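PDB 2APL: DUF1896 domain-containing protein from Porphyromonas gingivalis, which is of unknown function and is an all-helical member of the DUF1896 family. Local coordinates for residues A36-A48 and A58-L70. Residues are numbered along the deposited sequence; the frame is centred on the assembly and turned at random.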
ATOM      1  N   ALA A  36     -15.873   5.548   0.920  1.00 33.98           N
ATOM      2  CA  ALA A  36     -15.962   6.185  -0.387  1.00 34.62           C
ATOM      3  C   ALA A  36     -15.431   5.283  -1.504  1.00 33.96           C
ATOM      4  O   ALA A  36     -16.046   5.188  -2.555  1.00 34.75           O
ATOM      5  CB  ALA A  36     -15.266   7.455  -0.361  1.00 36.07           C
ATOM      6  N   ARG A  37     -14.298   4.623  -1.274  1.00 33.24           N
ATOM      7  CA  ARG A  37     -13.739   3.736  -2.272  1.00 33.37           C
ATOM      8  C   ARG A  37     -14.593   2.436  -2.487  1.00 33.43           C
ATOM      9  O   ARG A  37     -14.805   2.003  -3.630  1.00 34.10           O
ATOM     10  CB  ARG A  37     -12.285   3.396  -1.903  1.00 33.24           C
ATOM     11  CG  ARG A  37     -11.560   2.499  -2.898  1.00 32.59           C
ATOM     12  CD  ARG A  37     -11.538   3.166  -4.284  1.00 31.94           C
ATOM     13  NE  ARG A  37     -10.715   4.361  -4.389  1.00 30.60           N
ATOM     14  CZ  ARG A  37      -9.418   4.363  -4.674  1.00 33.56           C
ATOM     15  NH1 ARG A  37      -8.736   3.219  -4.796  1.00 30.68           N
ATOM     16  NH2 ARG A  37      -8.796   5.527  -4.820  1.00 32.20           N
ATOM     17  N   SER A  38     -15.116   1.868  -1.417  1.00 32.31           N
ATOM     18  CA  SER A  38     -16.036   0.740  -1.538  1.00 34.92           C
ATOM     19  C   SER A  38     -17.322   1.088  -2.354  1.00 35.78           C
ATOM     20  O   SER A  38     -17.770   0.273  -3.160  1.00 36.38           O
ATOM     21  CB  SER A  38     -16.371   0.183  -0.154  1.00 32.25           C
ATOM     22  OG  SER A  38     -15.145  -0.249   0.470  1.00 38.97           O
ATOM     23  N   ASP A  39     -17.909   2.264  -2.082  1.00 36.41           N
ATOM     24  CA  ASP A  39     -19.015   2.833  -2.845  1.00 37.69           C
ATOM     25  C   ASP A  39     -18.670   2.983  -4.339  1.00 37.44           C
ATOM     26  O   ASP A  39     -19.480   2.603  -5.197  1.00 36.00           O
ATOM     27  CB  ASP A  39     -19.392   4.231  -2.309  1.00 39.30           C
ATOM     28  CG  ASP A  39     -20.256   4.188  -1.045  1.00 43.31           C
ATOM     29  OD1 ASP A  39     -20.572   3.074  -0.581  1.00 46.81           O
ATOM     30  OD2 ASP A  39     -20.643   5.288  -0.513  1.00 49.18           O
ATOM     31  N   GLU A  40     -17.479   3.522  -4.647  1.00 36.29           N
ATOM     32  CA  GLU A  40     -17.033   3.593  -6.033  1.00 37.62           C
ATOM     33  C   GLU A  40     -16.941   2.244  -6.740  1.00 34.85           C
ATOM     34  O   GLU A  40     -17.273   2.159  -7.951  1.00 32.00           O
ATOM     35  CB  GLU A  40     -15.649   4.272  -6.195  1.00 37.58           C
ATOM     36  CG  GLU A  40     -15.556   5.657  -5.720  1.00 43.73           C
ATOM     37  CD  GLU A  40     -14.128   6.192  -5.789  1.00 46.04           C
ATOM     38  OE1 GLU A  40     -13.316   5.826  -6.729  1.00 52.57           O
ATOM     39  OE2 GLU A  40     -13.841   7.021  -4.893  1.00 57.52           O
ATOM     40  N   ALA A  41     -16.355   1.242  -6.061  1.00 32.71           N
ATOM     41  CA  ALA A  41     -16.252  -0.096  -6.632  1.00 33.09           C
ATOM     42  C   ALA A  41     -17.647  -0.702  -6.916  1.00 34.14           C
ATOM     43  O   ALA A  41     -17.897  -1.275  -7.984  1.00 34.33           O
ATOM     44  CB  ALA A  41     -15.456  -1.042  -5.686  1.00 32.64           C
ATOM     45  N   LEU A  42     -18.550  -0.565  -5.955  1.00 34.11           N
ATOM     46  CA  LEU A  42     -19.936  -0.941  -6.180  1.00 34.93           C
ATOM     47  C   LEU A  42     -20.610  -0.312  -7.402  1.00 34.43           C
ATOM     48  O   LEU A  42     -21.237  -1.022  -8.185  1.00 34.68           O
ATOM     49  CB  LEU A  42     -20.788  -0.751  -4.933  1.00 34.65           C
ATOM     50  CG  LEU A  42     -22.243  -1.177  -5.167  1.00 36.93           C
ATOM     51  CD1 LEU A  42     -22.424  -2.694  -5.118  1.00 32.30           C
ATOM     52  CD2 LEU A  42     -23.130  -0.442  -4.166  1.00 39.74           C
ATOM     53  N   THR A  43     -20.491   0.997  -7.574  1.00 33.83           N
ATOM     54  CA  THR A  43     -20.987   1.671  -8.766  1.00 34.58           C
ATOM     55  C   THR A  43     -20.402   1.082 -10.040  1.00 34.06           C
ATOM     56  O   THR A  43     -21.136   0.941 -11.044  1.00 35.61           O
ATOM     57  CB  THR A  43     -20.667   3.218  -8.690  1.00 34.80           C
ATOM     58  OG1 THR A  43     -21.309   3.733  -7.518  1.00 37.56           O
ATOM     59  CG2 THR A  43     -21.127   3.995  -9.926  1.00 36.17           C
ATOM     60  N   ALA A  44     -19.087   0.805 -10.042  1.00 33.30           N
ATOM     61  CA  ALA A  44     -18.435   0.190 -11.206  1.00 33.01           C
ATOM     62  C   ALA A  44     -19.039  -1.204 -11.508  1.00 32.07           C
ATOM     63  O   ALA A  44     -19.291  -1.554 -12.667  1.00 32.35           O
ATOM     64  CB  ALA A  44     -16.915   0.077 -10.997  1.00 32.43           C
ATOM     65  N   TYR A  45     -19.238  -1.972 -10.458  1.00 31.54           N
ATOM     66  CA  TYR A  45     -19.870  -3.290 -10.555  1.00 33.80           C
ATOM     67  C   TYR A  45     -21.309  -3.202 -11.121  1.00 33.46           C
ATOM     68  O   TYR A  45     -21.648  -3.850 -12.116  1.00 33.14           O
ATOM     69  CB  TYR A  45     -19.879  -3.986  -9.189  1.00 32.78           C
ATOM     70  CG  TYR A  45     -20.610  -5.326  -9.222  1.00 34.07           C
ATOM     71  CD1 TYR A  45     -19.941  -6.497  -9.526  1.00 34.86           C
ATOM     72  CD2 TYR A  45     -21.966  -5.393  -9.006  1.00 33.68           C
ATOM     73  CE1 TYR A  45     -20.656  -7.723  -9.634  1.00 34.15           C
ATOM     74  CE2 TYR A  45     -22.675  -6.593  -9.121  1.00 36.50           C
ATOM     75  CZ  TYR A  45     -21.995  -7.750  -9.413  1.00 35.07           C
ATOM     76  OH  TYR A  45     -22.674  -8.957  -9.474  1.00 35.33           O
ATOM     77  N   CYS A  46     -22.133  -2.366 -10.498  1.00 34.60           N
ATOM     78  CA  CYS A  46     -23.522  -2.198 -10.932  1.00 35.59           C
ATOM     79  C   CYS A  46     -23.593  -1.651 -12.385  1.00 34.53           C
ATOM     80  O   CYS A  46     -24.384  -2.138 -13.214  1.00 32.16           O
ATOM     81  CB  CYS A  46     -24.261  -1.306  -9.951  1.00 35.76           C
ATOM     82  SG  CYS A  46     -24.429  -2.015  -8.365  1.00 41.24           S
ATOM     83  N   ASP A  47     -22.712  -0.704 -12.726  1.00 34.49           N
ATOM     84  CA  ASP A  47     -22.624  -0.210 -14.112  1.00 33.00           C
ATOM     85  C   ASP A  47     -22.300  -1.314 -15.089  1.00 31.92           C
ATOM     86  O   ASP A  47     -22.940  -1.438 -16.147  1.00 31.41           O
ATOM     87  CB  ASP A  47     -21.583   0.921 -14.297  1.00 35.07           C
ATOM     88  CG  ASP A  47     -22.037   2.270 -13.719  1.00 38.61           C
ATOM     89  OD1 ASP A  47     -23.212   2.393 -13.288  1.00 40.13           O
ATOM     90  OD2 ASP A  47     -21.187   3.207 -13.699  1.00 42.43           O
ATOM     91  N   ALA A  48     -21.275  -2.101 -14.770  1.00 31.42           N
ATOM     92  CA  ALA A  48     -20.846  -3.176 -15.659  1.00 30.21           C
ATOM     93  C   ALA A  48     -21.981  -4.180 -15.906  1.00 30.50           C
ATOM     94  O   ALA A  48     -22.300  -4.503 -17.067  1.00 29.75           O
ATOM     95  CB  ALA A  48     -19.622  -3.880 -15.113  1.00 29.40           C
ATOM     96  N   ALA A  58     -17.659  -8.051 -14.016  1.00 30.67           N
ATOM     97  CA  ALA A  58     -18.024  -6.841 -13.283  1.00 32.16           C
ATOM     98  C   ALA A  58     -17.193  -6.748 -11.968  1.00 33.27           C
ATOM     99  O   ALA A  58     -16.663  -5.673 -11.608  1.00 33.28           O
ATOM    100  CB  ALA A  58     -19.589  -6.803 -12.993  1.00 30.38           C
ATOM    101  N   GLU A  59     -17.058  -7.887 -11.279  1.00 32.41           N
ATOM    102  CA  GLU A  59     -16.297  -7.945 -10.051  1.00 33.85           C
ATOM    103  C   GLU A  59     -14.807  -7.650 -10.260  1.00 33.67           C
ATOM    104  O   GLU A  59     -14.163  -7.010  -9.413  1.00 32.85           O
ATOM    105  CB  GLU A  59     -16.469  -9.310  -9.390  1.00 34.58           C
ATOM    106  CG  GLU A  59     -16.756  -9.150  -7.918  1.00 41.33           C
ATOM    107  CD  GLU A  59     -17.326 -10.397  -7.227  1.00 45.25           C
ATOM    108  OE1 GLU A  59     -16.721 -11.496  -7.382  1.00 44.09           O
ATOM    109  OE2 GLU A  59     -18.352 -10.242  -6.502  1.00 44.18           O
ATOM    110  N   SER A  60     -14.282  -8.161 -11.363  1.00 33.11           N
ATOM    111  CA  SER A  60     -12.886  -7.974 -11.746  1.00 35.23           C
ATOM    112  C   SER A  60     -12.605  -6.495 -12.001  1.00 35.08           C
ATOM    113  O   SER A  60     -11.680  -5.920 -11.441  1.00 34.01           O
ATOM    114  CB  SER A  60     -12.602  -8.788 -13.006  1.00 34.09           C
ATOM    115  OG  SER A  60     -11.250  -8.655 -13.416  1.00 39.89           O
HETATM  116  N   MSE A  61     -13.422  -5.866 -12.831  1.00 35.52           N
HETATM  117  CA  MSE A  61     -13.180  -4.459 -13.083  1.00 37.93           C
HETATM  118  C   MSE A  61     -13.488  -3.553 -11.860  1.00 36.08           C
HETATM  119  O   MSE A  61     -12.820  -2.561 -11.674  1.00 35.59           O
HETATM  120  CB  MSE A  61     -13.852  -4.001 -14.392  1.00 36.96           C
HETATM  121  CG  MSE A  61     -15.317  -3.708 -14.269  1.00 36.71           C
HETATM  122 SE   MSE A  61     -16.048  -3.335 -16.118  1.00 45.77          SE
HETATM  123  CE  MSE A  61     -16.151  -5.258 -16.796  1.00 30.43           C
ATOM    124  N   ALA A  62     -14.491  -3.892 -11.053  1.00 35.71           N
ATOM    125  CA  ALA A  62     -14.723  -3.224  -9.757  1.00 35.51           C
ATOM    126  C   ALA A  62     -13.525  -3.340  -8.769  1.00 35.39           C
ATOM    127  O   ALA A  62     -13.230  -2.396  -8.022  1.00 34.33           O
ATOM    128  CB  ALA A  62     -15.964  -3.751  -9.101  1.00 34.76           C
ATOM    129  N   SER A  63     -12.874  -4.508  -8.754  1.00 34.29           N
ATOM    130  CA  SER A  63     -11.676  -4.704  -7.966  1.00 35.00           C
ATOM    131  C   SER A  63     -10.522  -3.831  -8.448  1.00 34.03           C
ATOM    132  O   SER A  63      -9.786  -3.315  -7.607  1.00 33.74           O
ATOM    133  CB  SER A  63     -11.301  -6.178  -7.937  1.00 36.25           C
ATOM    134  OG  SER A  63     -12.354  -6.845  -7.246  1.00 38.10           O
ATOM    135  N   GLU A  64     -10.400  -3.619  -9.774  1.00 33.07           N
ATOM    136  CA  GLU A  64      -9.350  -2.715 -10.311  1.00 34.21           C
ATOM    137  C   GLU A  64      -9.609  -1.291  -9.807  1.00 33.45           C
ATOM    138  O   GLU A  64      -8.652  -0.585  -9.432  1.00 34.03           O
ATOM    139  CB  GLU A  64      -9.314  -2.720 -11.853  1.00 35.40           C
ATOM    140  CG  GLU A  64      -9.305  -4.129 -12.442  1.00 41.84           C
ATOM    141  CD  GLU A  64      -7.979  -4.543 -13.038  1.00 50.94           C
ATOM    142  OE1 GLU A  64      -6.933  -4.356 -12.344  1.00 55.99           O
ATOM    143  OE2 GLU A  64      -7.987  -5.063 -14.200  1.00 51.48           O
ATOM    144  N   VAL A  65     -10.904  -0.905  -9.760  1.00 31.79           N
ATOM    145  CA  VAL A  65     -11.361   0.374  -9.183  1.00 31.05           C
ATOM    146  C   VAL A  65     -11.020   0.477  -7.676  1.00 31.81           C
ATOM    147  O   VAL A  65     -10.456   1.491  -7.176  1.00 29.89           O
ATOM    148  CB  VAL A  65     -12.904   0.585  -9.436  1.00 30.12           C
ATOM    149  CG1 VAL A  65     -13.430   1.837  -8.733  1.00 29.88           C
ATOM    150  CG2 VAL A  65     -13.128   0.814 -11.007  1.00 29.30           C
ATOM    151  N   LEU A  66     -11.353  -0.591  -6.981  1.00 30.77           N
ATOM    152  CA  LEU A  66     -11.072  -0.668  -5.545  1.00 32.09           C
ATOM    153  C   LEU A  66      -9.598  -0.355  -5.204  1.00 31.85           C
ATOM    154  O   LEU A  66      -9.305   0.404  -4.280  1.00 33.27           O
ATOM    155  CB  LEU A  66     -11.456  -2.069  -5.071  1.00 30.98           C
ATOM    156  CG  LEU A  66     -11.700  -2.266  -3.583  1.00 31.94           C
ATOM    157  CD1 LEU A  66     -13.011  -1.507  -3.219  1.00 27.22           C
ATOM    158  CD2 LEU A  66     -11.783  -3.784  -3.263  1.00 30.82           C
ATOM    159  N   TYR A  67      -8.686  -0.937  -5.982  1.00 32.57           N
ATOM    160  CA  TYR A  67      -7.244  -0.921  -5.730  1.00 33.23           C
ATOM    161  C   TYR A  67      -6.459   0.156  -6.449  1.00 33.19           C
ATOM    162  O   TYR A  67      -5.241   0.311  -6.223  1.00 33.82           O
ATOM    163  CB  TYR A  67      -6.651  -2.292  -6.078  1.00 34.87           C
ATOM    164  CG  TYR A  67      -7.153  -3.455  -5.214  1.00 36.90           C
ATOM    165  CD1 TYR A  67      -7.272  -3.334  -3.823  1.00 38.76           C
ATOM    166  CD2 TYR A  67      -7.508  -4.674  -5.797  1.00 37.94           C
ATOM    167  CE1 TYR A  67      -7.746  -4.411  -3.028  1.00 37.61           C
ATOM    168  CE2 TYR A  67      -7.986  -5.749  -5.013  1.00 38.57           C
ATOM    169  CZ  TYR A  67      -8.057  -5.612  -3.631  1.00 39.26           C
ATOM    170  OH  TYR A  67      -8.493  -6.684  -2.878  1.00 40.40           O
ATOM    171  N   GLN A  68      -7.155   0.897  -7.306  1.00 31.79           N
ATOM    172  CA  GLN A  68      -6.575   1.962  -8.098  1.00 33.32           C
ATOM    173  C   GLN A  68      -5.714   2.940  -7.255  1.00 31.67           C
ATOM    174  O   GLN A  68      -6.197   3.476  -6.265  1.00 30.77           O
ATOM    175  CB  GLN A  68      -7.738   2.717  -8.762  1.00 33.87           C
ATOM    176  CG  GLN A  68      -7.499   4.167  -8.920  1.00 41.62           C
ATOM    177  CD  GLN A  68      -6.630   4.353 -10.050  1.00 48.36           C
ATOM    178  OE1 GLN A  68      -6.782   3.625 -11.043  1.00 53.62           O
ATOM    179  NE2 GLN A  68      -5.657   5.291  -9.946  1.00 53.71           N
ATOM    180  N   GLY A  69      -4.470   3.173  -7.693  1.00 31.59           N
ATOM    181  CA  GLY A  69      -3.524   4.107  -7.016  1.00 30.76           C
ATOM    182  C   GLY A  69      -3.011   3.551  -5.699  1.00 30.50           C
ATOM    183  O   GLY A  69      -2.284   4.219  -4.990  1.00 30.84           O
ATOM    184  N   LEU A  70      -3.382   2.322  -5.353  1.00 30.27           N
ATOM    185  CA  LEU A  70      -2.892   1.696  -4.139  1.00 30.93           C
ATOM    186  C   LEU A  70      -1.957   0.514  -4.432  1.00 31.75           C
ATOM    187  O   LEU A  70      -1.696  -0.284  -3.566  1.00 30.91           O
ATOM    188  CB  LEU A  70      -4.054   1.210  -3.272  1.00 31.56           C
ATOM    189  CG  LEU A  70      -5.009   2.288  -2.730  1.00 31.40           C
ATOM    190  CD1 LEU A  70      -6.186   1.529  -2.126  1.00 31.23           C
ATOM    191  CD2 LEU A  70      -4.284   3.209  -1.680  1.00 34.24           C
TER
HETATM  192  O   HOH W   1      -5.894   5.861  -4.752  1.00 38.86           O
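R37 reaches from its helix to the last turn of helix 55-67 and the type II turn that follows, where NH1 donates to L66 O and Q68 O. L66 O lies 2.9 Å from R37 NH1, in the guanidinium plane, although the nitrogen stands above the carbonyl plane; Q68 O, also 2.9 Å from R37 NH1, takes the second bond on a lone pair. Bends at chi2 (59°) and chi3 (68°) curl the long chain so that its CG and CD lie along the V65 and L66 carbonyls. A water joins NH2 to Q68 O, and a cation probably suits carbonyls at a helix C-terminus and the turn beyond it.

Farther along, small residues let the axes approach to 8.1 Å. A62 CB sits 3.3 Å from A41 O, while A41 CB meets L66 CD1. V65 rests its two methyls on the facing helix, CG1 by E40 O and A41 N, CG2 against A44 CB. Y45, with CG anti to its own N (chi1 176°), sets CD1 3.5 Å from A58 CB and turns a ring edge to E59 N; its hydroxyl is hydrogen-bonded to H55 ND1. A48 CB touches both A58 CB and the selenium of selenomethionine M61. With F12 and L16 of helix 3-23 touching A62 and R37, this is an alanine-lined antiparallel helical hairpin packed on a third helix.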